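Local coordinates for protein phytanoyl-CoA dioxygenase (Streptomyces malaysiense, PDB 6ZYL) that catalyses the beta-hydroxylation of thioholgamide as the non-heme monooxygenase ThoJ, probably using iron and 2-oxoglutarate, at residues S269-Q273 / A274-D278; A282-R285 / R286-I290; A83-A86 / D87-H91; Q57-L60 / R61-A65. All blocks are in the same frame, centred on the assembly; numbering follows the deposited sequence.

In the fold
Contacts 1 and 2 follow each other on helix 273-295, the first at its N-terminal end and the second further along, with centres about 18 Å apart. The loop of contact 1 links contact 3 and contact 4: Asp270 OD1 lies 2.7 Å from Ser84 N, a probable hydrogen bond to contact 3, and Phe271 CE1 lies 3.6 Å from Val63 CG1 of contact 4. Contacts 3 and 4 meet directly, Trp85 NE1 being 3.4 Å from Tyr59 CB, and so close a triangle with contact 1. Contact 2 lies apart from contacts 3 and 4, its nearest atoms about 9 Å from those of contact 4 and about 11 Å from those of contact 3. The structure is of the apo protein.

Contact 1 (S269-Q273 / A274-D278); sequences SDFDQ and AALND
Gln273 and Leu276 carry most of this local contact, in which the start of a helix is tied to the turn before it. Gln273 bends at chi2 (60°), which turns its amide forward, toward Asn277 in the next turn: NE2 donates to Asn277 OD1 at 3.0 Å. The acceptor lies in the plane of the glutamine amide, whereas NE2 sits above the asparagine carbonyl plane, the two amide planes being 46° apart. Leu276 crosses the glutamine side chain at about a right angle; its CD1 reaches Phe271 O at 3.6 Å, and Leu276 CD2 lies at the edge of the aromatic ring, 4.4 Å from Phe271 CD1. Asp272 is the N-cap. Its carbonyl O receives Leu276 N at 2.8 Å, and its carboxylate OD2 accepts a weak capping bond from Ala275 N at 3.4 Å while touching Ala274 CB at 3.3 Å. Without the carboxylate of Asp272, as with an alanine here, the Ala275 amide is likely to lose its side-chain acceptor and the helix start a negative charge suited to it. From this turn the Phe271 ring reaches Tyr59 and Ala62 of helix 46-66, and both Phe271 and Leu276 touch Leu70 of helix 68-72.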
loop_
_atom_site.group_PDB
_atom_site.type_symbol
_atom_site.label_atom_id
_atom_site.label_comp_id
_atom_site.label_asym_id
_atom_site.label_seq_id
_atom_site.Cartn_x
_atom_site.Cartn_y
_atom_site.Cartn_z
ATOM N N SER A 269 -21.936 -1.340 1.344
ATOM C CA SER A 269 -22.069 0.108 1.423
ATOM C C SER A 269 -21.151 0.606 2.528
ATOM O O SER A 269 -20.682 -0.168 3.366
ATOM C CB SER A 269 -23.517 0.532 1.685
ATOM O OG SER A 269 -24.030 -0.087 2.850
ATOM N N ASP A 270 -20.902 1.914 2.518
ATOM C CA ASP A 270 -20.011 2.521 3.499
ATOM C C ASP A 270 -20.454 2.183 4.915
ATOM O O ASP A 270 -21.599 2.439 5.298
ATOM C CB ASP A 270 -19.976 4.038 3.305
ATOM C CG ASP A 270 -19.128 4.459 2.121
ATOM O OD1 ASP A 270 -17.911 4.182 2.130
ATOM O OD2 ASP A 270 -19.680 5.068 1.180
ATOM N N PHE A 271 -19.540 1.601 5.690
ATOM C CA PHE A 271 -19.762 1.285 7.098
ATOM C C PHE A 271 -20.973 0.379 7.318
ATOM O O PHE A 271 -21.567 0.388 8.402
ATOM C CB PHE A 271 -19.915 2.565 7.930
ATOM C CG PHE A 271 -18.842 3.587 7.677
ATOM C CD1 PHE A 271 -17.508 3.269 7.868
ATOM C CD2 PHE A 271 -19.167 4.864 7.247
ATOM C CE1 PHE A 271 -16.518 4.204 7.636
ATOM C CE2 PHE A 271 -18.181 5.805 7.014
ATOM C CZ PHE A 271 -16.854 5.473 7.208
ATOM N N ASP A 272 -21.354 -0.403 6.311
ATOM C CA ASP A 272 -22.404 -1.395 6.495
ATOM C C ASP A 272 -22.032 -2.331 7.639
ATOM O O ASP A 272 -20.880 -2.757 7.764
ATOM C CB ASP A 272 -22.615 -2.178 5.201
ATOM C CG ASP A 272 -23.418 -3.439 5.408
ATOM O OD1 ASP A 272 -24.623 -3.337 5.721
ATOM O OD2 ASP A 272 -22.844 -4.534 5.252
ATOM N N GLN A 273 -23.017 -2.647 8.487
ATOM C CA GLN A 273 -22.718 -3.356 9.730
ATOM C C GLN A 273 -22.019 -4.684 9.464
ATOM O O GLN A 273 -21.111 -5.074 10.207
ATOM C CB GLN A 273 -23.999 -3.579 10.532
ATOM C CG GLN A 273 -23.763 -4.129 11.934
ATOM C CD GLN A 273 -22.914 -3.209 12.795
ATOM O OE1 GLN A 273 -23.241 -2.037 12.983
ATOM N NE2 GLN A 273 -21.815 -3.740 13.323
ATOM N N ALA A 274 -22.431 -5.400 8.416
ATOM C CA ALA A 274 -21.739 -6.636 8.066
ATOM C C ALA A 274 -20.284 -6.360 7.707
ATOM O O ALA A 274 -19.393 -7.155 8.030
ATOM C CB ALA A 274 -22.455 -7.332 6.908
ATOM N N ALA A 275 -20.024 -5.232 7.043
ATOM C CA ALA A 275 -18.652 -4.874 6.701
ATOM C C ALA A 275 -17.860 -4.497 7.945
ATOM O O ALA A 275 -16.680 -4.848 8.067
ATOM C CB ALA A 275 -18.643 -3.725 5.693
ATOM N N LEU A 276 -18.489 -3.780 8.878
ATOM C CA LEU A 276 -17.805 -3.427 10.116
ATOM C C LEU A 276 -17.398 -4.673 10.890
ATOM O O LEU A 276 -16.279 -4.752 11.412
ATOM C CB LEU A 276 -18.701 -2.541 10.979
ATOM C CG LEU A 276 -18.936 -1.103 10.523
ATOM C CD1 LEU A 276 -19.898 -0.411 11.488
ATOM C CD2 LEU A 276 -17.632 -0.339 10.425
ATOM N N ASN A 277 -18.297 -5.657 10.981
ATOM C CA ASN A 277 -17.985 -6.875 11.723
ATOM C C ASN A 277 -16.837 -7.634 11.074
ATOM O O ASN A 277 -15.921 -8.099 11.763
ATOM C CB ASN A 277 -19.227 -7.759 11.825
ATOM C CG ASN A 277 -20.329 -7.123 12.651
ATOM O OD1 ASN A 277 -20.083 -6.210 13.441
ATOM N ND2 ASN A 277 -21.555 -7.600 12.470
ATOM N N ASP A 278 -16.869 -7.775 9.746
ATOM C CA ASP A 278 -15.757 -8.410 9.049
ATOM C C ASP A 278 -14.482 -7.587 9.174
ATOM O O ASP A 278 -13.383 -8.150 9.227
ATOM C CB ASP A 278 -16.105 -8.614 7.574
ATOM C CG ASP A 278 -17.198 -9.642 7.367
ATOM O OD1 ASP A 278 -17.411 -10.483 8.267
ATOM O OD2 ASP A 278 -17.847 -9.608 6.302
#

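Contact 2 (A282-R285 / R286-I290)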
loop_
_atom_site.group_PDB
_atom_site.type_symbol
_atom_site.label_atom_id
_atom_site.label_comp_id
_atom_site.label_asym_id
_atom_site.label_seq_id
_atom_site.Cartn_x
_atom_site.Cartn_y
_atom_site.Cartn_z
ATOM N N ALA A 282 -11.034 -8.944 10.535
ATOM C CA ALA A 282 -9.866 -8.982 9.661
ATOM C C ALA A 282 -8.713 -8.166 10.235
ATOM O O ALA A 282 -7.550 -8.578 10.143
ATOM C CB ALA A 282 -10.237 -8.478 8.267
ATOM N N VAL A 283 -9.009 -7.007 10.823
ATOM C CA VAL A 283 -7.945 -6.181 11.387
ATOM C C VAL A 283 -7.360 -6.844 12.625
ATOM O O VAL A 283 -6.136 -6.874 12.809
ATOM C CB VAL A 283 -8.467 -4.765 11.697
ATOM C CG1 VAL A 283 -7.388 -3.941 12.388
ATOM C CG2 VAL A 283 -8.932 -4.081 10.421
ATOM N N THR A 284 -8.217 -7.381 13.497
ATOM C CA THR A 284 -7.726 -8.116 14.658
ATOM C C THR A 284 -6.787 -9.237 14.227
ATOM O O THR A 284 -5.707 -9.418 14.797
ATOM C CB THR A 284 -8.899 -8.683 15.460
ATOM O OG1 THR A 284 -9.707 -7.615 15.970
ATOM C CG2 THR A 284 -8.391 -9.534 16.618
ATOM N N ARG A 285 -7.195 -9.999 13.210
ATOM C CA ARG A 285 -6.357 -11.075 12.688
ATOM C C ARG A 285 -5.015 -10.541 12.210
ATOM O O ARG A 285 -3.960 -11.107 12.520
ATOM C CB ARG A 285 -7.100 -11.779 11.553
ATOM C CG ARG A 285 -6.354 -12.903 10.866
ATOM C CD ARG A 285 -7.206 -13.471 9.720
ATOM N NE ARG A 285 -8.493 -13.966 10.204
ATOM C CZ ARG A 285 -9.678 -13.476 9.850
ATOM N NH1 ARG A 285 -9.764 -12.472 8.988
ATOM N NH2 ARG A 285 -10.784 -13.997 10.361
ATOM N N ARG A 286 -5.033 -9.442 11.455
ATOM C CA ARG A 286 -3.790 -8.917 10.900
ATOM C C ARG A 286 -2.882 -8.369 11.992
ATOM O O ARG A 286 -1.675 -8.630 11.990
ATOM C CB ARG A 286 -4.092 -7.832 9.867
ATOM C CG ARG A 286 -2.851 -7.143 9.317
ATOM C CD ARG A 286 -1.913 -8.134 8.635
ATOM N NE ARG A 286 -2.606 -8.922 7.617
ATOM C CZ ARG A 286 -2.964 -8.456 6.426
ATOM N NH1 ARG A 286 -2.687 -7.202 6.090
ATOM N NH2 ARG A 286 -3.596 -9.245 5.566
ATOM N N GLN A 287 -3.437 -7.595 12.926
ATOM C CA GLN A 287 -2.601 -6.993 13.959
ATOM C C GLN A 287 -1.996 -8.047 14.876
ATOM O O GLN A 287 -0.893 -7.851 15.397
ATOM C CB GLN A 287 -3.412 -5.973 14.758
ATOM C CG GLN A 287 -3.852 -4.763 13.932
ATOM C CD GLN A 287 -2.722 -4.161 13.103
ATOM O OE1 GLN A 287 -2.726 -4.242 11.873
ATOM N NE2 GLN A 287 -1.748 -3.562 13.774
ATOM N N LYS A 288 -2.688 -9.171 15.083
ATOM C CA LYS A 288 -2.060 -10.289 15.779
ATOM C C LYS A 288 -0.804 -10.737 15.045
ATOM O O LYS A 288 0.238 -10.980 15.666
ATOM C CB LYS A 288 -3.041 -11.453 15.911
ATOM C CG LYS A 288 -4.061 -11.305 17.029
ATOM C CD LYS A 288 -5.088 -12.432 16.969
ATOM C CE LYS A 288 -6.113 -12.321 18.083
ATOM N NZ LYS A 288 -7.226 -13.298 17.912
ATOM N N ARG A 289 -0.887 -10.847 13.715
ATOM C CA ARG A 289 0.280 -11.201 12.915
ATOM C C ARG A 289 1.378 -10.154 13.060
ATOM O O ARG A 289 2.536 -10.485 13.340
ATOM C CB ARG A 289 -0.118 -11.344 11.444
ATOM C CG ARG A 289 -1.078 -12.481 11.128
ATOM C CD ARG A 289 -0.803 -13.048 9.724
ATOM N NE ARG A 289 0.569 -13.536 9.631
ATOM C CZ ARG A 289 1.462 -13.122 8.740
ATOM N NH1 ARG A 289 1.133 -12.221 7.823
ATOM N NH2 ARG A 289 2.690 -13.619 8.764
ATOM N N ILE A 290 1.031 -8.879 12.864
ATOM C CA ILE A 290 2.021 -7.810 12.956
ATOM C C ILE A 290 2.679 -7.818 14.330
ATOM O O ILE A 290 3.908 -7.766 14.451
ATOM C CB ILE A 290 1.371 -6.446 12.661
ATOM C CG1 ILE A 290 0.725 -6.433 11.273
ATOM C CG2 ILE A 290 2.403 -5.329 12.795
ATOM C CD1 ILE A 290 1.668 -6.767 10.137
#
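The pairs Val283-Gln287 and Thr284-Lys288 are contacts between side chains four residues apart, one turn of helix 273-295, whose Arg286 and Arg289 side chains touch strand 107-117. Gln287 has CG anti to its carbonyl carbon and beside the backbone N (chi1 -66°), which brings that atom to Val283 CG1 at 3.9 Å, the two side chains pointing the same way. Lys288, extended beyond CG, runs alongside Thr284 likewise, its CE 3.9 Å from Thr284 CG2; the threonine hydroxyl bonds instead to Tyr280 O. Beneath them the backbone is regular: Gln287 N donates to Val283 O at 2.8 Å, and Lys288 N to Thr284 O at 3.0 Å. The bond from Arg289 N to Arg285 O is weak at 3.3 Å, but Arg289 CG also rests on that oxygen, at 3.5 Å. The three arginines send their charged ends elsewhere: Arg285 to Glu247, Arg286 and Arg289 both to Asp248. Arg286 also donates to Trp110 O and makes a cation-pi contact with Trp110, while Arg289 bonds to Gly135 O and Ala245 O. With Lys288 and Thr284 exposed and Arg286 and Arg289 buried, the segment has the amphipathic character of a helix packed on a beta-sheet core.

Contact 3 (A83-A86 / D87-H91); sequences ASWA and DRIVH
The first turn of the short helix 84-90 is closed by Asp87 N donating to Ala83 O at 2.9 Å; the helix lies against strands 229-237 and 107-117, in the main sheet of the double-stranded beta-helix (jelly-roll) fold expected of the PhyH family. Ala83, at the N-cap position, has no polar side chain, and Asp270 accepts from Ser84 N instead. Trp85 has CG between its own N and carbonyl carbon (chi1 69°), a crowded position that stands the indole beside the helix. Ala86 CB then lies 3.9 Å above one face of the indole, offset toward its rim, and Ile89 CD1 comes to its edge, 4.1 Å from Trp85 CE3. Phe232 and Tyr59 add edge-to-face contacts with the same indole, which is buried among them.

The polar side is built differently. Ser84 O accepts Arg88 N at 2.9 Å and also a water at 3.2 Å; this water donates as well to Asp87 OD2, linking the carboxylate to the first turn. Arg88 bends at chi3, bringing its guanidinium back along the helix, with NH1 3.7 Å from Trp85 CA. Two salt bridges hold the charged ends, Asp87 OD2 to Arg266 and Arg88 NH2 to Glu55 of helix 46-66. At the far end, the His91 ring turns its edge to the backbone, and ND1 donates nearly in the ring plane to Asp87 O at 2.8 Å, with an angle of 160°.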
loop_
_atom_site.group_PDB
_atom_site.type_symbol
_atom_site.label_atom_id
_atom_site.label_comp_id
_atom_site.label_asym_id
_atom_site.label_seq_id
_atom_site.Cartn_x
_atom_site.Cartn_y
_atom_site.Cartn_z
ATOM N N ALA A 83 -14.823 1.063 3.316
ATOM C CA ALA A 83 -15.020 2.328 2.621
ATOM C C ALA A 83 -15.199 2.081 1.129
ATOM O O ALA A 83 -14.352 1.445 0.492
ATOM C CB ALA A 83 -13.839 3.273 2.861
ATOM N N SER A 84 -16.294 2.606 0.576
ATOM C CA SER A 84 -16.601 2.364 -0.829
ATOM C C SER A 84 -15.532 2.949 -1.746
ATOM O O SER A 84 -15.207 2.361 -2.784
ATOM C CB SER A 84 -17.973 2.944 -1.170
ATOM O OG SER A 84 -19.005 2.220 -0.522
ATOM N N TRP A 85 -14.978 4.111 -1.387
ATOM C CA TRP A 85 -13.967 4.726 -2.243
ATOM C C TRP A 85 -12.718 3.856 -2.327
ATOM O O TRP A 85 -12.114 3.727 -3.397
ATOM C CB TRP A 85 -13.617 6.128 -1.736
ATOM C CG TRP A 85 -12.882 6.157 -0.430
ATOM C CD1 TRP A 85 -13.427 6.309 0.810
ATOM C CD2 TRP A 85 -11.467 6.038 -0.235
ATOM N NE1 TRP A 85 -12.442 6.288 1.766
ATOM C CE2 TRP A 85 -11.229 6.122 1.151
ATOM C CE3 TRP A 85 -10.379 5.866 -1.097
ATOM C CZ2 TRP A 85 -9.951 6.039 1.696
ATOM C CZ3 TRP A 85 -9.109 5.781 -0.553
ATOM C CH2 TRP A 85 -8.906 5.872 0.830
ATOM N N ALA A 86 -12.319 3.245 -1.207
ATOM C CA ALA A 86 -11.168 2.351 -1.226
ATOM C C ALA A 86 -11.500 1.049 -1.944
ATOM O O ALA A 86 -10.686 0.534 -2.719
ATOM C CB ALA A 86 -10.694 2.073 0.200
ATOM N N ASP A 87 -12.691 0.500 -1.695
ATOM C CA ASP A 87 -13.118 -0.692 -2.417
ATOM C C ASP A 87 -13.070 -0.463 -3.922
ATOM O O ASP A 87 -12.654 -1.348 -4.681
ATOM C CB ASP A 87 -14.530 -1.088 -1.982
ATOM C CG ASP A 87 -15.164 -2.106 -2.913
ATOM O OD1 ASP A 87 -14.892 -3.315 -2.748
ATOM O OD2 ASP A 87 -15.931 -1.697 -3.810
ATOM N N ARG A 88 -13.482 0.723 -4.373
ATOM C CA ARG A 88 -13.528 0.997 -5.805
ATOM C C ARG A 88 -12.132 1.016 -6.413
ATOM O O ARG A 88 -11.919 0.478 -7.506
ATOM C CB ARG A 88 -14.241 2.326 -6.057
ATOM C CG ARG A 88 -14.479 2.648 -7.525
ATOM C CD ARG A 88 -15.262 3.953 -7.690
ATOM N NE ARG A 88 -14.512 5.119 -7.229
ATOM C CZ ARG A 88 -14.810 5.825 -6.142
ATOM N NH1 ARG A 88 -15.853 5.493 -5.390
ATOM N NH2 ARG A 88 -14.066 6.870 -5.807
ATOM N N ILE A 89 -11.162 1.615 -5.720
ATOM C CA ILE A 89 -9.832 1.772 -6.301
ATOM C C ILE A 89 -9.133 0.423 -6.418
ATOM O O ILE A 89 -8.538 0.105 -7.453
ATOM C CB ILE A 89 -9.000 2.774 -5.482
ATOM C CG1 ILE A 89 -9.601 4.177 -5.614
ATOM C CG2 ILE A 89 -7.554 2.767 -5.948
ATOM C CD1 ILE A 89 -8.860 5.257 -4.856
ATOM N N VAL A 90 -9.186 -0.393 -5.360
ATOM C CA VAL A 90 -8.457 -1.656 -5.399
ATOM C C VAL A 90 -9.040 -2.610 -6.434
ATOM O O VAL A 90 -8.384 -3.589 -6.811
ATOM C CB VAL A 90 -8.418 -2.337 -4.016
ATOM C CG1 VAL A 90 -7.903 -1.369 -2.956
ATOM C CG2 VAL A 90 -9.788 -2.886 -3.636
ATOM N N HIS A 91 -10.259 -2.357 -6.906
ATOM C CA HIS A 91 -10.865 -3.154 -7.966
ATOM C C HIS A 91 -10.788 -2.479 -9.330
ATOM O O HIS A 91 -11.338 -3.009 -10.299
ATOM C CB HIS A 91 -12.329 -3.458 -7.627
ATOM C CG HIS A 91 -12.499 -4.448 -6.515
ATOM N ND1 HIS A 91 -12.512 -4.079 -5.187
ATOM C CD2 HIS A 91 -12.658 -5.792 -6.534
ATOM C CE1 HIS A 91 -12.673 -5.154 -4.435
ATOM N NE2 HIS A 91 -12.763 -6.206 -5.227
HETATM O O HOH W 1 -17.598 0.432 -3.640
#

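Contact 4 (Q57-L60 / R61-A65); sequences QTYL and RAVSA
Arg61 folds its guanidinium back over the preceding turn of helix 46-66, one face lying on the backbone of Gln57 and Thr58. The chain runs out extended through chi2 and then bends at chi3 (-69°), which sets Gln57 O 3.6 Å above the guanidinium plane, toward its rim. NH2 passes 3.3 Å from Thr58 OG1 at an angle too poor for a hydrogen bond; a water bridges them instead, accepting from Arg61 NH2 at 2.9 Å in the guanidinium plane and lying 3.0 Å from Thr58 OG1. That hydroxyl bonds to Ala54 O as well. On another side, Tyr59 and Val63 cross obliquely, with Val63 CG1 3.7 Å from Tyr59 CE1, while Val63 CG2 touches two carbonyl oxygens, Leu60 O at 3.3 Å and Tyr59 O at 3.4 Å. The tyrosine ring would probably be less firmly held on this side, with a gap beside it, if Val63 gave way to an alanine. Beneath this pair, Val63 N donates to Tyr59 O at 3.1 Å. The chemistry thus divides by side: a buried pair joined by apolar contact, the tyrosine hydroxyl being satisfied by Ala74 O, faces the protein, while the exposed guanidinium rests over the backbone and bonds to water.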
loop_
_atom_site.group_PDB
_atom_site.type_symbol
_atom_site.label_atom_id
_atom_site.label_comp_id
_atom_site.label_asym_id
_atom_site.label_seq_id
_atom_site.Cartn_x
_atom_site.Cartn_y
_atom_site.Cartn_z
ATOM N N GLN A 57 -11.435 12.082 2.297
ATOM C CA GLN A 57 -11.511 13.100 3.324
ATOM C C GLN A 57 -12.841 13.027 4.095
ATOM O O GLN A 57 -12.872 13.176 5.258
ATOM C CB GLN A 57 -11.173 14.472 2.778
ATOM C CG GLN A 57 -9.712 14.610 2.450
ATOM C CD GLN A 57 -9.338 15.931 1.848
ATOM O OE1 GLN A 57 -10.046 16.471 1.055
ATOM N NE2 GLN A 57 -8.218 16.459 2.252
ATOM N N THR A 58 -13.906 12.748 3.398
ATOM C CA THR A 58 -15.183 12.552 4.005
ATOM C C THR A 58 -15.127 11.327 4.933
ATOM O O THR A 58 -15.587 11.369 6.006
ATOM C CB THR A 58 -16.293 12.398 2.955
ATOM O OG1 THR A 58 -16.504 13.629 2.304
ATOM C CG2 THR A 58 -17.571 11.976 3.589
ATOM N N TYR A 59 -14.501 10.268 4.489
ATOM C CA TYR A 59 -14.350 9.075 5.266
ATOM C C TYR A 59 -13.524 9.310 6.541
ATOM O O TYR A 59 -13.886 8.862 7.562
ATOM C CB TYR A 59 -13.734 7.995 4.389
ATOM C CG TYR A 59 -12.934 6.968 5.097
ATOM C CD1 TYR A 59 -13.534 5.851 5.638
ATOM C CD2 TYR A 59 -11.601 7.090 5.221
ATOM C CE1 TYR A 59 -12.822 4.914 6.284
ATOM C CE2 TYR A 59 -10.873 6.148 5.852
ATOM C CZ TYR A 59 -11.494 5.066 6.391
ATOM O OH TYR A 59 -10.773 4.186 7.016
ATOM N N LEU A 60 -12.447 10.056 6.433
ATOM C CA LEU A 60 -11.600 10.324 7.547
ATOM C C LEU A 60 -12.341 11.111 8.621
ATOM O O LEU A 60 -12.195 10.839 9.752
ATOM C CB LEU A 60 -10.339 11.043 7.119
ATOM C CG LEU A 60 -9.286 10.239 6.373
ATOM C CD1 LEU A 60 -8.197 11.099 5.816
ATOM C CD2 LEU A 60 -8.720 9.112 7.189
ATOM N N ARG A 61 -13.127 12.088 8.215
ATOM C CA ARG A 61 -13.910 12.867 9.147
ATOM C C ARG A 61 -14.950 11.992 9.846
ATOM O O ARG A 61 -15.112 12.077 10.998
ATOM C CB ARG A 61 -14.626 14.050 8.481
ATOM C CG ARG A 61 -13.735 15.181 8.033
ATOM C CD ARG A 61 -14.497 16.400 7.572
ATOM N NE ARG A 61 -15.221 16.209 6.347
ATOM C CZ ARG A 61 -14.713 16.343 5.132
ATOM N NH1 ARG A 61 -13.476 16.712 4.936
ATOM N NH2 ARG A 61 -15.473 16.141 4.117
ATOM N N ALA A 62 -15.606 11.140 9.110
ATOM C CA ALA A 62 -16.610 10.286 9.653
ATOM C C ALA A 62 -16.084 9.307 10.686
ATOM O O ALA A 62 -16.625 9.224 11.733
ATOM C CB ALA A 62 -17.280 9.532 8.539
ATOM N N VAL A 63 -14.991 8.628 10.408
ATOM C CA VAL A 63 -14.449 7.683 11.380
ATOM C C VAL A 63 -13.868 8.421 12.576
ATOM O O VAL A 63 -13.933 7.928 13.709
ATOM C CB VAL A 63 -13.402 6.761 10.726
ATOM C CG1 VAL A 63 -14.023 5.996 9.565
ATOM C CG2 VAL A 63 -12.191 7.557 10.268
ATOM N N SER A 64 -13.288 9.603 12.356
ATOM C CA SER A 64 -12.800 10.395 13.480
ATOM C C SER A 64 -13.941 10.766 14.419
ATOM O O SER A 64 -13.769 10.782 15.644
ATOM C CB SER A 64 -12.097 11.654 12.972
ATOM O OG SER A 64 -11.472 12.349 14.036
ATOM N N ALA A 65 -15.118 11.063 13.861
ATOM C CA ALA A 65 -16.265 11.408 14.692
ATOM C C ALA A 65 -16.820 10.189 15.415
ATOM O O ALA A 65 -17.292 10.305 16.553
ATOM C CB ALA A 65 -17.355 12.055 13.838
HETATM O O HOH W 2 -14.653 15.858 1.363
#